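Local coordinates for uncharacterized SnoaL-like Protein (Agrobacterium tumefaciens str. C58, PDB 3DXO), which is of unknown function but has the SnoaL-like domain of the NTF2 clan and is a putative isomerase, at residues Met2-His5 with Leu6-Gln10; Trp16-Asp20 with Asn21-Arg25; His26-Gly29 with Gln30-Glu34; Thr36-Asp40 with Pro41-Gly45. All coordinates share one frame; numbering follows the deposited sequence. Where two conformers were deposited one is given.

The four contacts follow one another along the chain, from the first turns of helix 3-17 to the hairpin 36-39/44-46. Interactions 1 and 4 lie on opposite sides of the chain's centre, about 21 Å apart between centres. Interactions 2 and 3 share helix 21-31 and touch where E18 CB meets L27 CD1 at 3.8 Å. Interaction 2 also reaches interaction 4 through the W16 indole: W16 CZ2 is 3.8 Å from Y38 OH, and W16 CH2 is 3.9 Å from M43 SE. No catalytic residue is established. Bound di(hydroxyethyl)ether, probably from the crystallisation liquor, lies about 2 Å from the N21 side chain and about 3 Å from that of D40 (nearest atoms).

Interaction 1. Residues Met2-His5 with Leu6-Gln10; sequences MTQH and LTIAQ
Q4 overlaps the tip of I8 one helical turn on: the two side chains run side by side in the same direction, with Q4 CG 4.0 Å and Q4 CD 3.9 Å from the methyl I8 CD1. The glutamine is bent at chi2 (-109°), which turns its amide back over the neighbouring imidazole, so that Q4 CD also sits 4.0 Å above one face of the H5 ring, displaced toward the rim.

On the T3 side the interaction is polar. T3 O accepts T7 N at 2.9 Å, with a nearly straight N-H...O angle of 175°, and also T7 OG1 at 3.1 Å. The hydroxyl reaches back to the previous turn because T7 OG1 stands anti to its own carbonyl carbon (chi1 -58°); it meets T3 O from well above the carbonyl plane, while the amide arrives close to the C=O axis. L6 N bonds to M2 O at 3.0 Å and adds only a weak third bond to T3 O. I8 N to Q4 O and A9 N to H5 O, each 3.2 Å, carry the i to i+4 pattern onward and define the opening turns of helix 3-17.

These turns rest on the sheet, consistent with an NTF2-like fold. L6 and A9 pack on L69 and P73 of strand 66-76, while on strand 79-87 T80 meets Q4 and I8, its OG1 hydrogen-bonds H5 ND1, and F82 touches A9.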
loop_
_atom_site.group_PDB
_atom_site.type_symbol
_atom_site.label_atom_id
_atom_site.label_comp_id
_atom_site.label_asym_id
_atom_site.label_seq_id
_atom_site.Cartn_x
_atom_site.Cartn_y
_atom_site.Cartn_z
HETATM N N MSE B 2 0.111 11.678 12.935
HETATM C CA MSE B 2 0.569 12.364 11.676
HETATM C C MSE B 2 2.086 12.563 11.668
HETATM O O MSE B 2 2.775 12.180 10.718
HETATM C CB MSE B 2 -0.138 13.730 11.455
HETATM C CG MSE B 2 -1.478 13.680 10.652
HETATM SE SE MSE B 2 -2.370 15.451 10.186
HETATM C CE MSE B 2 -3.747 14.785 8.841
ATOM N N THR B 3 2.614 13.202 12.721
ATOM C CA THR B 3 4.070 13.472 12.765
ATOM C C THR B 3 4.859 12.175 12.778
ATOM O O THR B 3 5.887 12.066 12.099
ATOM C CB THR B 3 4.530 14.328 13.945
ATOM O OG1 THR B 3 3.979 15.640 13.821
ATOM C CG2 THR B 3 6.045 14.463 13.931
ATOM N N GLN B 4 4.388 11.182 13.530
ATOM C CA GLN B 4 5.039 9.868 13.509
ATOM C C GLN B 4 5.135 9.348 12.041
ATOM O O GLN B 4 6.181 8.806 11.653
ATOM C CB GLN B 4 4.334 8.903 14.497
ATOM C CG GLN B 4 4.736 7.387 14.450
ATOM C CD GLN B 4 3.639 6.441 13.863
ATOM O OE1 GLN B 4 3.882 5.714 12.896
ATOM N NE2 GLN B 4 2.447 6.441 14.474
ATOM N N HIS B 5 4.092 9.577 11.223
ATOM C CA HIS B 5 4.115 9.145 9.812
ATOM C C HIS B 5 5.016 9.995 8.923
ATOM O O HIS B 5 5.539 9.502 7.906
ATOM C CB HIS B 5 2.715 9.092 9.190
ATOM C CG HIS B 5 1.771 8.165 9.897
ATOM N ND1 HIS B 5 2.005 6.811 10.017
ATOM C CD2 HIS B 5 0.590 8.403 10.519
ATOM C CE1 HIS B 5 1.016 6.261 10.700
ATOM N NE2 HIS B 5 0.138 7.203 11.007
ATOM N N LEU B 6 5.198 11.266 9.287
ATOM C CA LEU B 6 6.062 12.152 8.503
ATOM C C LEU B 6 7.517 11.749 8.764
ATOM O O LEU B 6 8.325 11.592 7.810
ATOM C CB LEU B 6 5.809 13.624 8.841
ATOM C CG LEU B 6 6.669 14.644 8.088
ATOM C CD1 LEU B 6 6.545 14.470 6.565
ATOM C CD2 LEU B 6 6.331 16.072 8.525
ATOM N N THR B 7 7.832 11.551 10.046
ATOM C CA THR B 7 9.181 11.141 10.456
ATOM C C THR B 7 9.587 9.839 9.736
ATOM O O THR B 7 10.702 9.712 9.212
ATOM C CB THR B 7 9.255 10.957 11.990
ATOM O OG1 THR B 7 8.888 12.193 12.629
ATOM C CG2 THR B 7 10.632 10.507 12.429
ATOM N N ILE B 8 8.666 8.886 9.688
ATOM C CA ILE B 8 8.957 7.609 9.060
ATOM C C ILE B 8 9.242 7.829 7.569
ATOM O O ILE B 8 10.249 7.317 7.053
ATOM C CB ILE B 8 7.826 6.590 9.315
ATOM C CG1 ILE B 8 7.728 6.300 10.831
ATOM C CG2 ILE B 8 8.080 5.305 8.544
ATOM C CD1 ILE B 8 6.425 5.634 11.303
ATOM N N ALA B 9 8.406 8.642 6.905
ATOM C CA ALA B 9 8.589 8.917 5.482
ATOM C C ALA B 9 9.953 9.588 5.269
ATOM O O ALA B 9 10.737 9.187 4.392
ATOM C CB ALA B 9 7.475 9.778 4.962
ATOM N N GLN B 10 10.262 10.559 6.119
ATOM C CA GLN B 10 11.541 11.283 6.021
ATOM C C GLN B 10 12.739 10.426 6.269
ATOM O O GLN B 10 13.702 10.567 5.564
ATOM C CB GLN B 10 11.595 12.455 6.985
ATOM C CG GLN B 10 10.654 13.568 6.592
ATOM C CD GLN B 10 10.466 14.555 7.682
ATOM O OE1 GLN B 10 10.665 14.246 8.847
ATOM N NE2 GLN B 10 10.064 15.757 7.322
#

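Interaction 2. Residues Trp16-Asp20 with Asn21-Arg25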
loop_
_atom_site.group_PDB
_atom_site.type_symbol
_atom_site.label_atom_id
_atom_site.label_comp_id
_atom_site.label_asym_id
_atom_site.label_seq_id
_atom_site.Cartn_x
_atom_site.Cartn_y
_atom_site.Cartn_z
ATOM N N TRP B 16 17.434 6.693 1.091
ATOM C CA TRP B 16 17.554 6.630 -0.375
ATOM C C TRP B 16 18.336 7.797 -0.963
ATOM O O TRP B 16 18.898 7.688 -2.028
ATOM C CB TRP B 16 16.184 6.561 -1.062
ATOM C CG TRP B 16 15.583 5.207 -1.036
ATOM C CD1 TRP B 16 14.799 4.686 -0.062
ATOM C CD2 TRP B 16 15.732 4.178 -2.028
ATOM N NE1 TRP B 16 14.427 3.403 -0.387
ATOM C CE2 TRP B 16 14.987 3.063 -1.585
ATOM C CE3 TRP B 16 16.373 4.111 -3.269
ATOM C CZ2 TRP B 16 14.889 1.892 -2.319
ATOM C CZ3 TRP B 16 16.280 2.949 -4.002
ATOM C CH2 TRP B 16 15.555 1.848 -3.525
ATOM N N ASN B 17 18.354 8.924 -0.280
ATOM C CA ASN B 17 19.038 10.112 -0.793
ATOM C C ASN B 17 20.442 10.293 -0.286
ATOM O O ASN B 17 21.112 11.254 -0.640
ATOM C CB ASN B 17 18.234 11.357 -0.435
ATOM C CG ASN B 17 17.009 11.495 -1.262
ATOM O OD1 ASN B 17 17.066 11.377 -2.489
ATOM N ND2 ASN B 17 15.882 11.791 -0.613
ATOM N N GLU B 18 20.865 9.401 0.599
ATOM C CA GLU B 18 22.200 9.457 1.154
ATOM C C GLU B 18 23.215 9.063 0.075
ATOM O O GLU B 18 23.185 7.965 -0.527
ATOM C CB GLU B 18 22.316 8.589 2.398
ATOM C CG GLU B 18 23.731 8.460 2.917
ATOM C CD GLU B 18 24.411 9.794 3.173
ATOM O OE1 GLU B 18 23.775 10.698 3.696
ATOM O OE2 GLU B 18 25.593 9.947 2.859
ATOM N N GLU B 19 24.112 10.011 -0.133
ATOM C CA GLU B 19 25.179 9.961 -1.120
ATOM C C GLU B 19 26.282 8.930 -0.784
ATOM O O GLU B 19 26.741 8.209 -1.645
ATOM C CB GLU B 19 25.707 11.395 -1.222
ATOM C CG GLU B 19 26.824 11.633 -2.114
ATOM C CD GLU B 19 28.182 11.427 -1.455
ATOM O OE1 GLU B 19 28.409 11.810 -0.291
ATOM O OE2 GLU B 19 29.056 10.900 -2.172
ATOM N N ASP B 20 26.680 8.854 0.479
ATOM C CA ASP B 20 27.762 7.962 0.912
ATOM C C ASP B 20 27.226 6.583 1.247
ATOM O O ASP B 20 26.264 6.455 2.005
ATOM C CB ASP B 20 28.418 8.526 2.130
ATOM C CG ASP B 20 29.689 7.848 2.447
ATOM O OD1 ASP B 20 30.648 7.990 1.676
ATOM O OD2 ASP B 20 29.767 7.227 3.504
ATOM N N ASN B 21 27.836 5.544 0.697
ATOM C CA ASN B 21 27.388 4.169 0.927
ATOM C C ASN B 21 27.528 3.771 2.420
ATOM O O ASN B 21 26.654 3.118 2.985
ATOM C CB ASN B 21 28.111 3.174 -0.024
ATOM C CG ASN B 21 27.695 3.333 -1.532
ATOM O OD1 ASN B 21 26.507 3.499 -1.869
ATOM N ND2 ASN B 21 28.683 3.235 -2.435
ATOM N N GLU B 22 28.619 4.167 3.058
ATOM C CA GLU B 22 28.807 3.854 4.467
ATOM C C GLU B 22 27.784 4.489 5.366
ATOM O O GLU B 22 27.230 3.828 6.215
ATOM C CB GLU B 22 30.133 4.363 4.918
ATOM C CG GLU B 22 31.227 3.449 4.623
ATOM C CD GLU B 22 31.807 2.935 5.904
ATOM O OE1 GLU B 22 31.743 3.705 6.924
ATOM O OE2 GLU B 22 32.354 1.789 5.884
ATOM N N ARG B 23 27.548 5.778 5.206
ATOM C CA ARG B 23 26.556 6.427 6.021
ATOM C C ARG B 23 25.207 5.762 5.857
ATOM O O ARG B 23 24.461 5.618 6.834
ATOM C CB ARG B 23 26.460 7.894 5.686
ATOM C CG ARG B 23 27.689 8.634 6.131
ATOM C CD ARG B 23 27.538 10.123 5.916
ATOM N NE ARG B 23 28.727 10.838 6.394
ATOM C CZ ARG B 23 28.847 12.163 6.498
ATOM N NH1 ARG B 23 27.810 12.965 6.253
ATOM N NH2 ARG B 23 29.971 12.682 6.950
ATOM N N ARG B 24 24.916 5.313 4.640
ATOM C CA ARG B 24 23.662 4.641 4.370
ATOM C C ARG B 24 23.539 3.313 5.102
ATOM O O ARG B 24 22.453 2.981 5.562
ATOM C CB ARG B 24 23.550 4.422 2.912
ATOM C CG ARG B 24 22.124 4.284 2.402
ATOM C CD ARG B 24 22.132 4.103 0.869
ATOM N NE ARG B 24 23.335 4.783 0.377
ATOM C CZ ARG B 24 23.681 4.924 -0.868
ATOM N NH1 ARG B 24 22.901 4.477 -1.757
ATOM N NH2 ARG B 24 24.779 5.550 -1.214
ATOM N N ARG B 25 24.617 2.544 5.225
ATOM C CA ARG B 25 24.510 1.292 5.992
ATOM C C ARG B 25 24.092 1.606 7.404
ATOM O O ARG B 25 23.205 0.980 7.968
ATOM C CB ARG B 25 25.803 0.505 6.025
ATOM C CG ARG B 25 26.183 0.003 4.704
ATOM C CD ARG B 25 27.410 -0.875 4.795
ATOM N NE ARG B 25 27.966 -0.949 3.456
ATOM C CZ ARG B 25 29.066 -0.334 3.025
ATOM N NH1 ARG B 25 29.890 0.362 3.848
ATOM N NH2 ARG B 25 29.391 -0.479 1.738
#
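The R24 guanidinium has the carbonyl oxygen of E18 over one face, while E19 O and D20 C lie at its edge, near the group's plane. R24 NH2 is 3.0 Å from E18 O, but the angle is too poor for a hydrogen bond. A bend at chi3 (-28°) folds the arginine's end back toward this loop. The R25 guanidinium has N21 O 4.1 Å above the centre of one face and the E22 carboxylate at its edge, where R25 NH1 and E22 OE2 form a 3.5 Å salt bridge.

Between the two helices, D20 is the N-cap of helix 21-31. D20 OD2 accepts R23 N at 3.1 Å with an N-H...O angle of 159°, met on the anti side of the carboxylate, and D20 O takes R24 N at 3.2 Å as the first turn closes. The loop is itself braced by E18, whose OE2 receives D20 N at 2.8 Å and lies 3.6 Å from R23 CB.

This connection joins helix 3-17 to helix 21-31 beside helix 47-61, the helical part of a probable NTF2-like fold: R24 packs on I55, with its NH1 close to the like-charged R59 NE, and W16 packs on M54, I55 and A58.

Interaction 3. Residues His26-Gly29 with Gln30-Glu34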
loop_
_atom_site.group_PDB
_atom_site.type_symbol
_atom_site.label_atom_id
_atom_site.label_comp_id
_atom_site.label_asym_id
_atom_site.label_seq_id
_atom_site.Cartn_x
_atom_site.Cartn_y
_atom_site.Cartn_z
ATOM N N HIS B 26 24.738 2.608 7.963
ATOM C CA HIS B 26 24.445 3.117 9.311
ATOM C C HIS B 26 22.975 3.517 9.422
ATOM O O HIS B 26 22.305 3.211 10.368
ATOM C CB HIS B 26 25.379 4.312 9.663
ATOM C CG HIS B 26 24.865 5.204 10.760
ATOM N ND1 HIS B 26 24.926 4.865 12.097
ATOM C CD2 HIS B 26 24.294 6.432 10.709
ATOM C CE1 HIS B 26 24.391 5.832 12.817
ATOM N NE2 HIS B 26 24.007 6.797 12.001
ATOM N N LEU B 27 22.475 4.222 8.423
ATOM C CA LEU B 27 21.081 4.677 8.450
ATOM C C LEU B 27 20.086 3.502 8.387
ATOM O O LEU B 27 19.139 3.467 9.155
ATOM C CB LEU B 27 20.783 5.658 7.295
ATOM C CG LEU B 27 21.470 7.035 7.235
ATOM C CD1 LEU B 27 21.112 7.825 5.969
ATOM C CD2 LEU B 27 21.143 7.822 8.490
ATOM N N VAL B 28 20.307 2.565 7.458
ATOM C CA VAL B 28 19.486 1.348 7.318
ATOM C C VAL B 28 19.627 0.516 8.610
ATOM O O VAL B 28 18.633 0.017 9.148
ATOM C CB VAL B 28 19.903 0.499 6.091
ATOM C CG1 VAL B 28 19.246 -0.897 6.121
ATOM C CG2 VAL B 28 19.603 1.238 4.804
ATOM N N GLY B 29 20.853 0.391 9.123
ATOM C CA GLY B 29 21.070 -0.275 10.398
ATOM C C GLY B 29 20.127 0.290 11.458
ATOM O O GLY B 29 19.464 -0.469 12.140
ATOM N N GLN B 30 20.010 1.610 11.563
ATOM C CA GLN B 30 19.191 2.224 12.609
ATOM C C GLN B 30 17.685 2.072 12.355
ATOM O O GLN B 30 16.940 1.583 13.216
ATOM C CB GLN B 30 19.536 3.710 12.771
ATOM C CG GLN B 30 21.002 4.037 13.123
ATOM C CD GLN B 30 21.438 3.580 14.516
ATOM O OE1 GLN B 30 22.573 3.129 14.689
ATOM N NE2 GLN B 30 20.552 3.699 15.510
ATOM N N ALA B 31 17.243 2.460 11.165
ATOM C CA ALA B 31 15.810 2.462 10.828
ATOM C C ALA B 31 15.207 1.095 10.493
ATOM O O ALA B 31 14.054 0.815 10.833
ATOM C CB ALA B 31 15.543 3.433 9.662
ATOM N N TRP B 32 15.953 0.247 9.800
ATOM C CA TRP B 32 15.409 -1.061 9.382
ATOM C C TRP B 32 15.611 -2.208 10.364
ATOM O O TRP B 32 16.604 -2.239 11.067
ATOM C CB TRP B 32 16.029 -1.477 8.052
ATOM C CG TRP B 32 15.323 -1.037 6.815
ATOM C CD1 TRP B 32 14.613 -1.832 5.970
ATOM C CD2 TRP B 32 15.281 0.273 6.258
ATOM N NE1 TRP B 32 14.133 -1.101 4.906
ATOM C CE2 TRP B 32 14.528 0.197 5.061
ATOM C CE3 TRP B 32 15.804 1.504 6.644
ATOM C CZ2 TRP B 32 14.277 1.292 4.270
ATOM C CZ3 TRP B 32 15.564 2.599 5.832
ATOM C CH2 TRP B 32 14.803 2.482 4.664
ATOM N N ALA B 33 14.674 -3.157 10.370
ATOM C CA ALA B 33 14.763 -4.358 11.204
ATOM C C ALA B 33 15.682 -5.419 10.576
ATOM O O ALA B 33 15.975 -5.371 9.377
ATOM C CB ALA B 33 13.398 -4.942 11.433
ATOM N N GLU B 34 16.150 -6.360 11.394
ATOM C CA GLU B 34 16.981 -7.457 10.901
ATOM C C GLU B 34 16.135 -8.350 9.991
ATOM O O GLU B 34 16.576 -8.714 8.906
ATOM C CB GLU B 34 17.660 -8.229 12.046
ATOM C CG GLU B 34 18.666 -7.343 12.792
ATOM C CD GLU B 34 19.586 -8.066 13.785
ATOM O OE1 GLU B 34 19.314 -9.214 14.207
ATOM O OE2 GLU B 34 20.612 -7.449 14.150
#
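The last turns of helix 21-31, where the chain passes into the short strand 32-33, hold this contact. Three backbone bonds of i to i+4 spacing finish the helix: Q30 N to H26 O at 3.0 Å, A31 N to L27 O at 2.9 Å with an N-H...O angle of 176°, and W32 N to V28 O at 2.8 Å. W32 then leaves helical backbone geometry, which marks the exit.

Two side-chain pairs accompany these bonds, the first exposed, the second at the exit. Q30 CG lies over the face of the H26 ring, 4.2 Å from its centroid and 25° off the ring normal, a CH-pi contact; the amide plane stands 44° from the imidazole. H26 has two modelled conformers, of which this is one. At the exit V28 crosses W32: V28 CG1 meets W32 CB at 3.8 Å, and V28 CG2 lies over one indole face, displaced to the rim.

Beyond the pair, W32 packs on I51 and A15, and its carbonyl oxygen accepts Q48 NE2. Side-chain contacts are thus dispersive, or weakly polar at H26, while directed hydrogen bonding runs along the backbone until W32 turns away.

Interaction 4. Residues Thr36-Asp40 with Pro41-Gly45; sequences TRYVD and PLMQG
Y38 lies on the packed face of a beta hairpin, strands 36-39 and 44-46, and M43 of its loop packs beside it. Y38 and G45 are an antiparallel hydrogen-bonded pair, with Y38 N to G45 O and G45 N to Y38 O both at 3.0 Å; V39 and Q44 are the next, non-hydrogen-bonded pair. D40 N to M43 O, 2.9 Å, closes the turn.

Y38 is buried under Y12 and W16 of helix 3-17 and I51 and M54 of helix 47-61. Its ring edge meets M43 CB, 4.1 Å from Y38 CE1. M43, a selenomethionine, sets its SE obliquely to the ring, 5.5 Å from the centroid, a Met-aromatic contact.

On the other face Q44 is exposed and meets V39 in one pair, V39 CG2 to Q44 CB at 4.2 Å; F79 of the second subunit packs on V39.

At the turn, H76 of that subunit packs on P41. D40 CG stands between its backbone N and carbonyl carbon (chi1 72°), which brings OD1 over the loop; D40 OD1 accepts L42 N at 2.7 Å, an Asx turn, plus a weak bond from M43 N. D40 OD2 takes Y38 OH at 2.6 Å on its anti side, 32° out of the carboxylate plane.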
loop_
_atom_site.group_PDB
_atom_site.type_symbol
_atom_site.label_atom_id
_atom_site.label_comp_id
_atom_site.label_asym_id
_atom_site.label_seq_id
_atom_site.Cartn_x
_atom_site.Cartn_y
_atom_site.Cartn_z
ATOM N N THR B 36 13.656 -7.913 7.717
ATOM C CA THR B 36 12.961 -6.880 6.963
ATOM C C THR B 36 12.925 -7.304 5.509
ATOM O O THR B 36 13.767 -8.099 5.070
ATOM C CB THR B 36 13.613 -5.480 7.106
ATOM O OG1 THR B 36 12.757 -4.492 6.519
ATOM C CG2 THR B 36 14.993 -5.419 6.446
ATOM N N ARG B 37 11.964 -6.761 4.760
ATOM C CA ARG B 37 11.721 -7.181 3.386
ATOM C C ARG B 37 11.248 -5.991 2.557
ATOM O O ARG B 37 10.429 -5.185 3.015
ATOM C CB ARG B 37 10.597 -8.213 3.431
ATOM C CG ARG B 37 10.516 -9.220 2.327
ATOM C CD ARG B 37 11.079 -10.552 2.759
ATOM N NE ARG B 37 10.360 -11.614 2.056
ATOM C CZ ARG B 37 10.598 -11.999 0.797
ATOM N NH1 ARG B 37 11.564 -11.408 0.066
ATOM N NH2 ARG B 37 9.862 -12.987 0.264
ATOM N N TYR B 38 11.737 -5.898 1.332
ATOM C CA TYR B 38 11.352 -4.838 0.410
ATOM C C TYR B 38 10.982 -5.430 -0.954
ATOM O O TYR B 38 11.605 -6.365 -1.433
ATOM C CB TYR B 38 12.521 -3.845 0.248
ATOM C CG TYR B 38 12.283 -2.731 -0.737
ATOM C CD1 TYR B 38 12.362 -2.959 -2.108
ATOM C CD2 TYR B 38 12.002 -1.455 -0.309
ATOM C CE1 TYR B 38 12.142 -1.940 -3.033
ATOM C CE2 TYR B 38 11.790 -0.431 -1.210
ATOM C CZ TYR B 38 11.859 -0.677 -2.578
ATOM O OH TYR B 38 11.630 0.331 -3.499
ATOM N N VAL B 39 9.952 -4.882 -1.573
ATOM C CA VAL B 39 9.601 -5.254 -2.942
ATOM C C VAL B 39 8.858 -4.111 -3.623
ATOM O O VAL B 39 7.930 -3.525 -3.042
ATOM C CB VAL B 39 8.762 -6.582 -3.066
ATOM C CG1 VAL B 39 7.361 -6.428 -2.481
ATOM C CG2 VAL B 39 8.673 -6.992 -4.523
ATOM N N ASP B 40 9.298 -3.783 -4.837
ATOM C CA ASP B 40 8.610 -2.797 -5.693
ATOM C C ASP B 40 8.537 -3.406 -7.110
ATOM O O ASP B 40 8.913 -4.577 -7.304
ATOM C CB ASP B 40 9.273 -1.397 -5.613
ATOM C CG ASP B 40 10.637 -1.307 -6.324
ATOM O OD1 ASP B 40 10.969 -2.117 -7.233
ATOM O OD2 ASP B 40 11.383 -0.382 -5.964
ATOM N N PRO B 41 8.073 -2.640 -8.112
ATOM C CA PRO B 41 7.963 -3.333 -9.432
ATOM C C PRO B 41 9.285 -3.693 -10.112
ATOM O O PRO B 41 9.285 -4.498 -11.035
ATOM C CB PRO B 41 7.189 -2.336 -10.311
ATOM C CG PRO B 41 6.743 -1.217 -9.383
ATOM C CD PRO B 41 7.620 -1.243 -8.162
ATOM N N LEU B 42 10.391 -3.108 -9.673
ATOM C CA LEU B 42 11.701 -3.341 -10.289
ATOM C C LEU B 42 12.714 -4.086 -9.409
ATOM O O LEU B 42 13.727 -4.573 -9.891
ATOM C CB LEU B 42 12.330 -1.977 -10.585
ATOM C CG LEU B 42 11.550 -0.997 -11.460
ATOM C CD1 LEU B 42 12.229 0.397 -11.550
ATOM C CD2 LEU B 42 11.354 -1.651 -12.839
HETATM N N MSE B 43 12.426 -4.176 -8.119
HETATM C CA MSE B 43 13.372 -4.655 -7.138
HETATM C C MSE B 43 12.800 -5.441 -5.976
HETATM O O MSE B 43 11.596 -5.371 -5.671
HETATM C CB MSE B 43 13.923 -3.418 -6.424
HETATM C CG MSE B 43 15.085 -2.745 -6.994
HETATM SE SE MSE B 43 15.313 -1.117 -5.999
HETATM C CE MSE B 43 14.422 -0.052 -7.292
ATOM N N GLN B 44 13.713 -6.099 -5.266
ATOM C CA GLN B 44 13.390 -6.747 -4.016
ATOM C C GLN B 44 14.666 -6.886 -3.182
ATOM O O GLN B 44 15.765 -6.826 -3.711
ATOM C CB GLN B 44 12.705 -8.100 -4.260
ATOM C CG GLN B 44 13.584 -9.191 -4.852
ATOM C CD GLN B 44 12.788 -10.440 -5.220
ATOM O OE1 GLN B 44 11.566 -10.496 -5.042
ATOM N NE2 GLN B 44 13.472 -11.439 -5.750
ATOM N N GLY B 45 14.517 -7.025 -1.871
ATOM C CA GLY B 45 15.672 -7.244 -1.008
ATOM C C GLY B 45 15.236 -7.738 0.348
ATOM O O GLY B 45 14.059 -7.626 0.678
#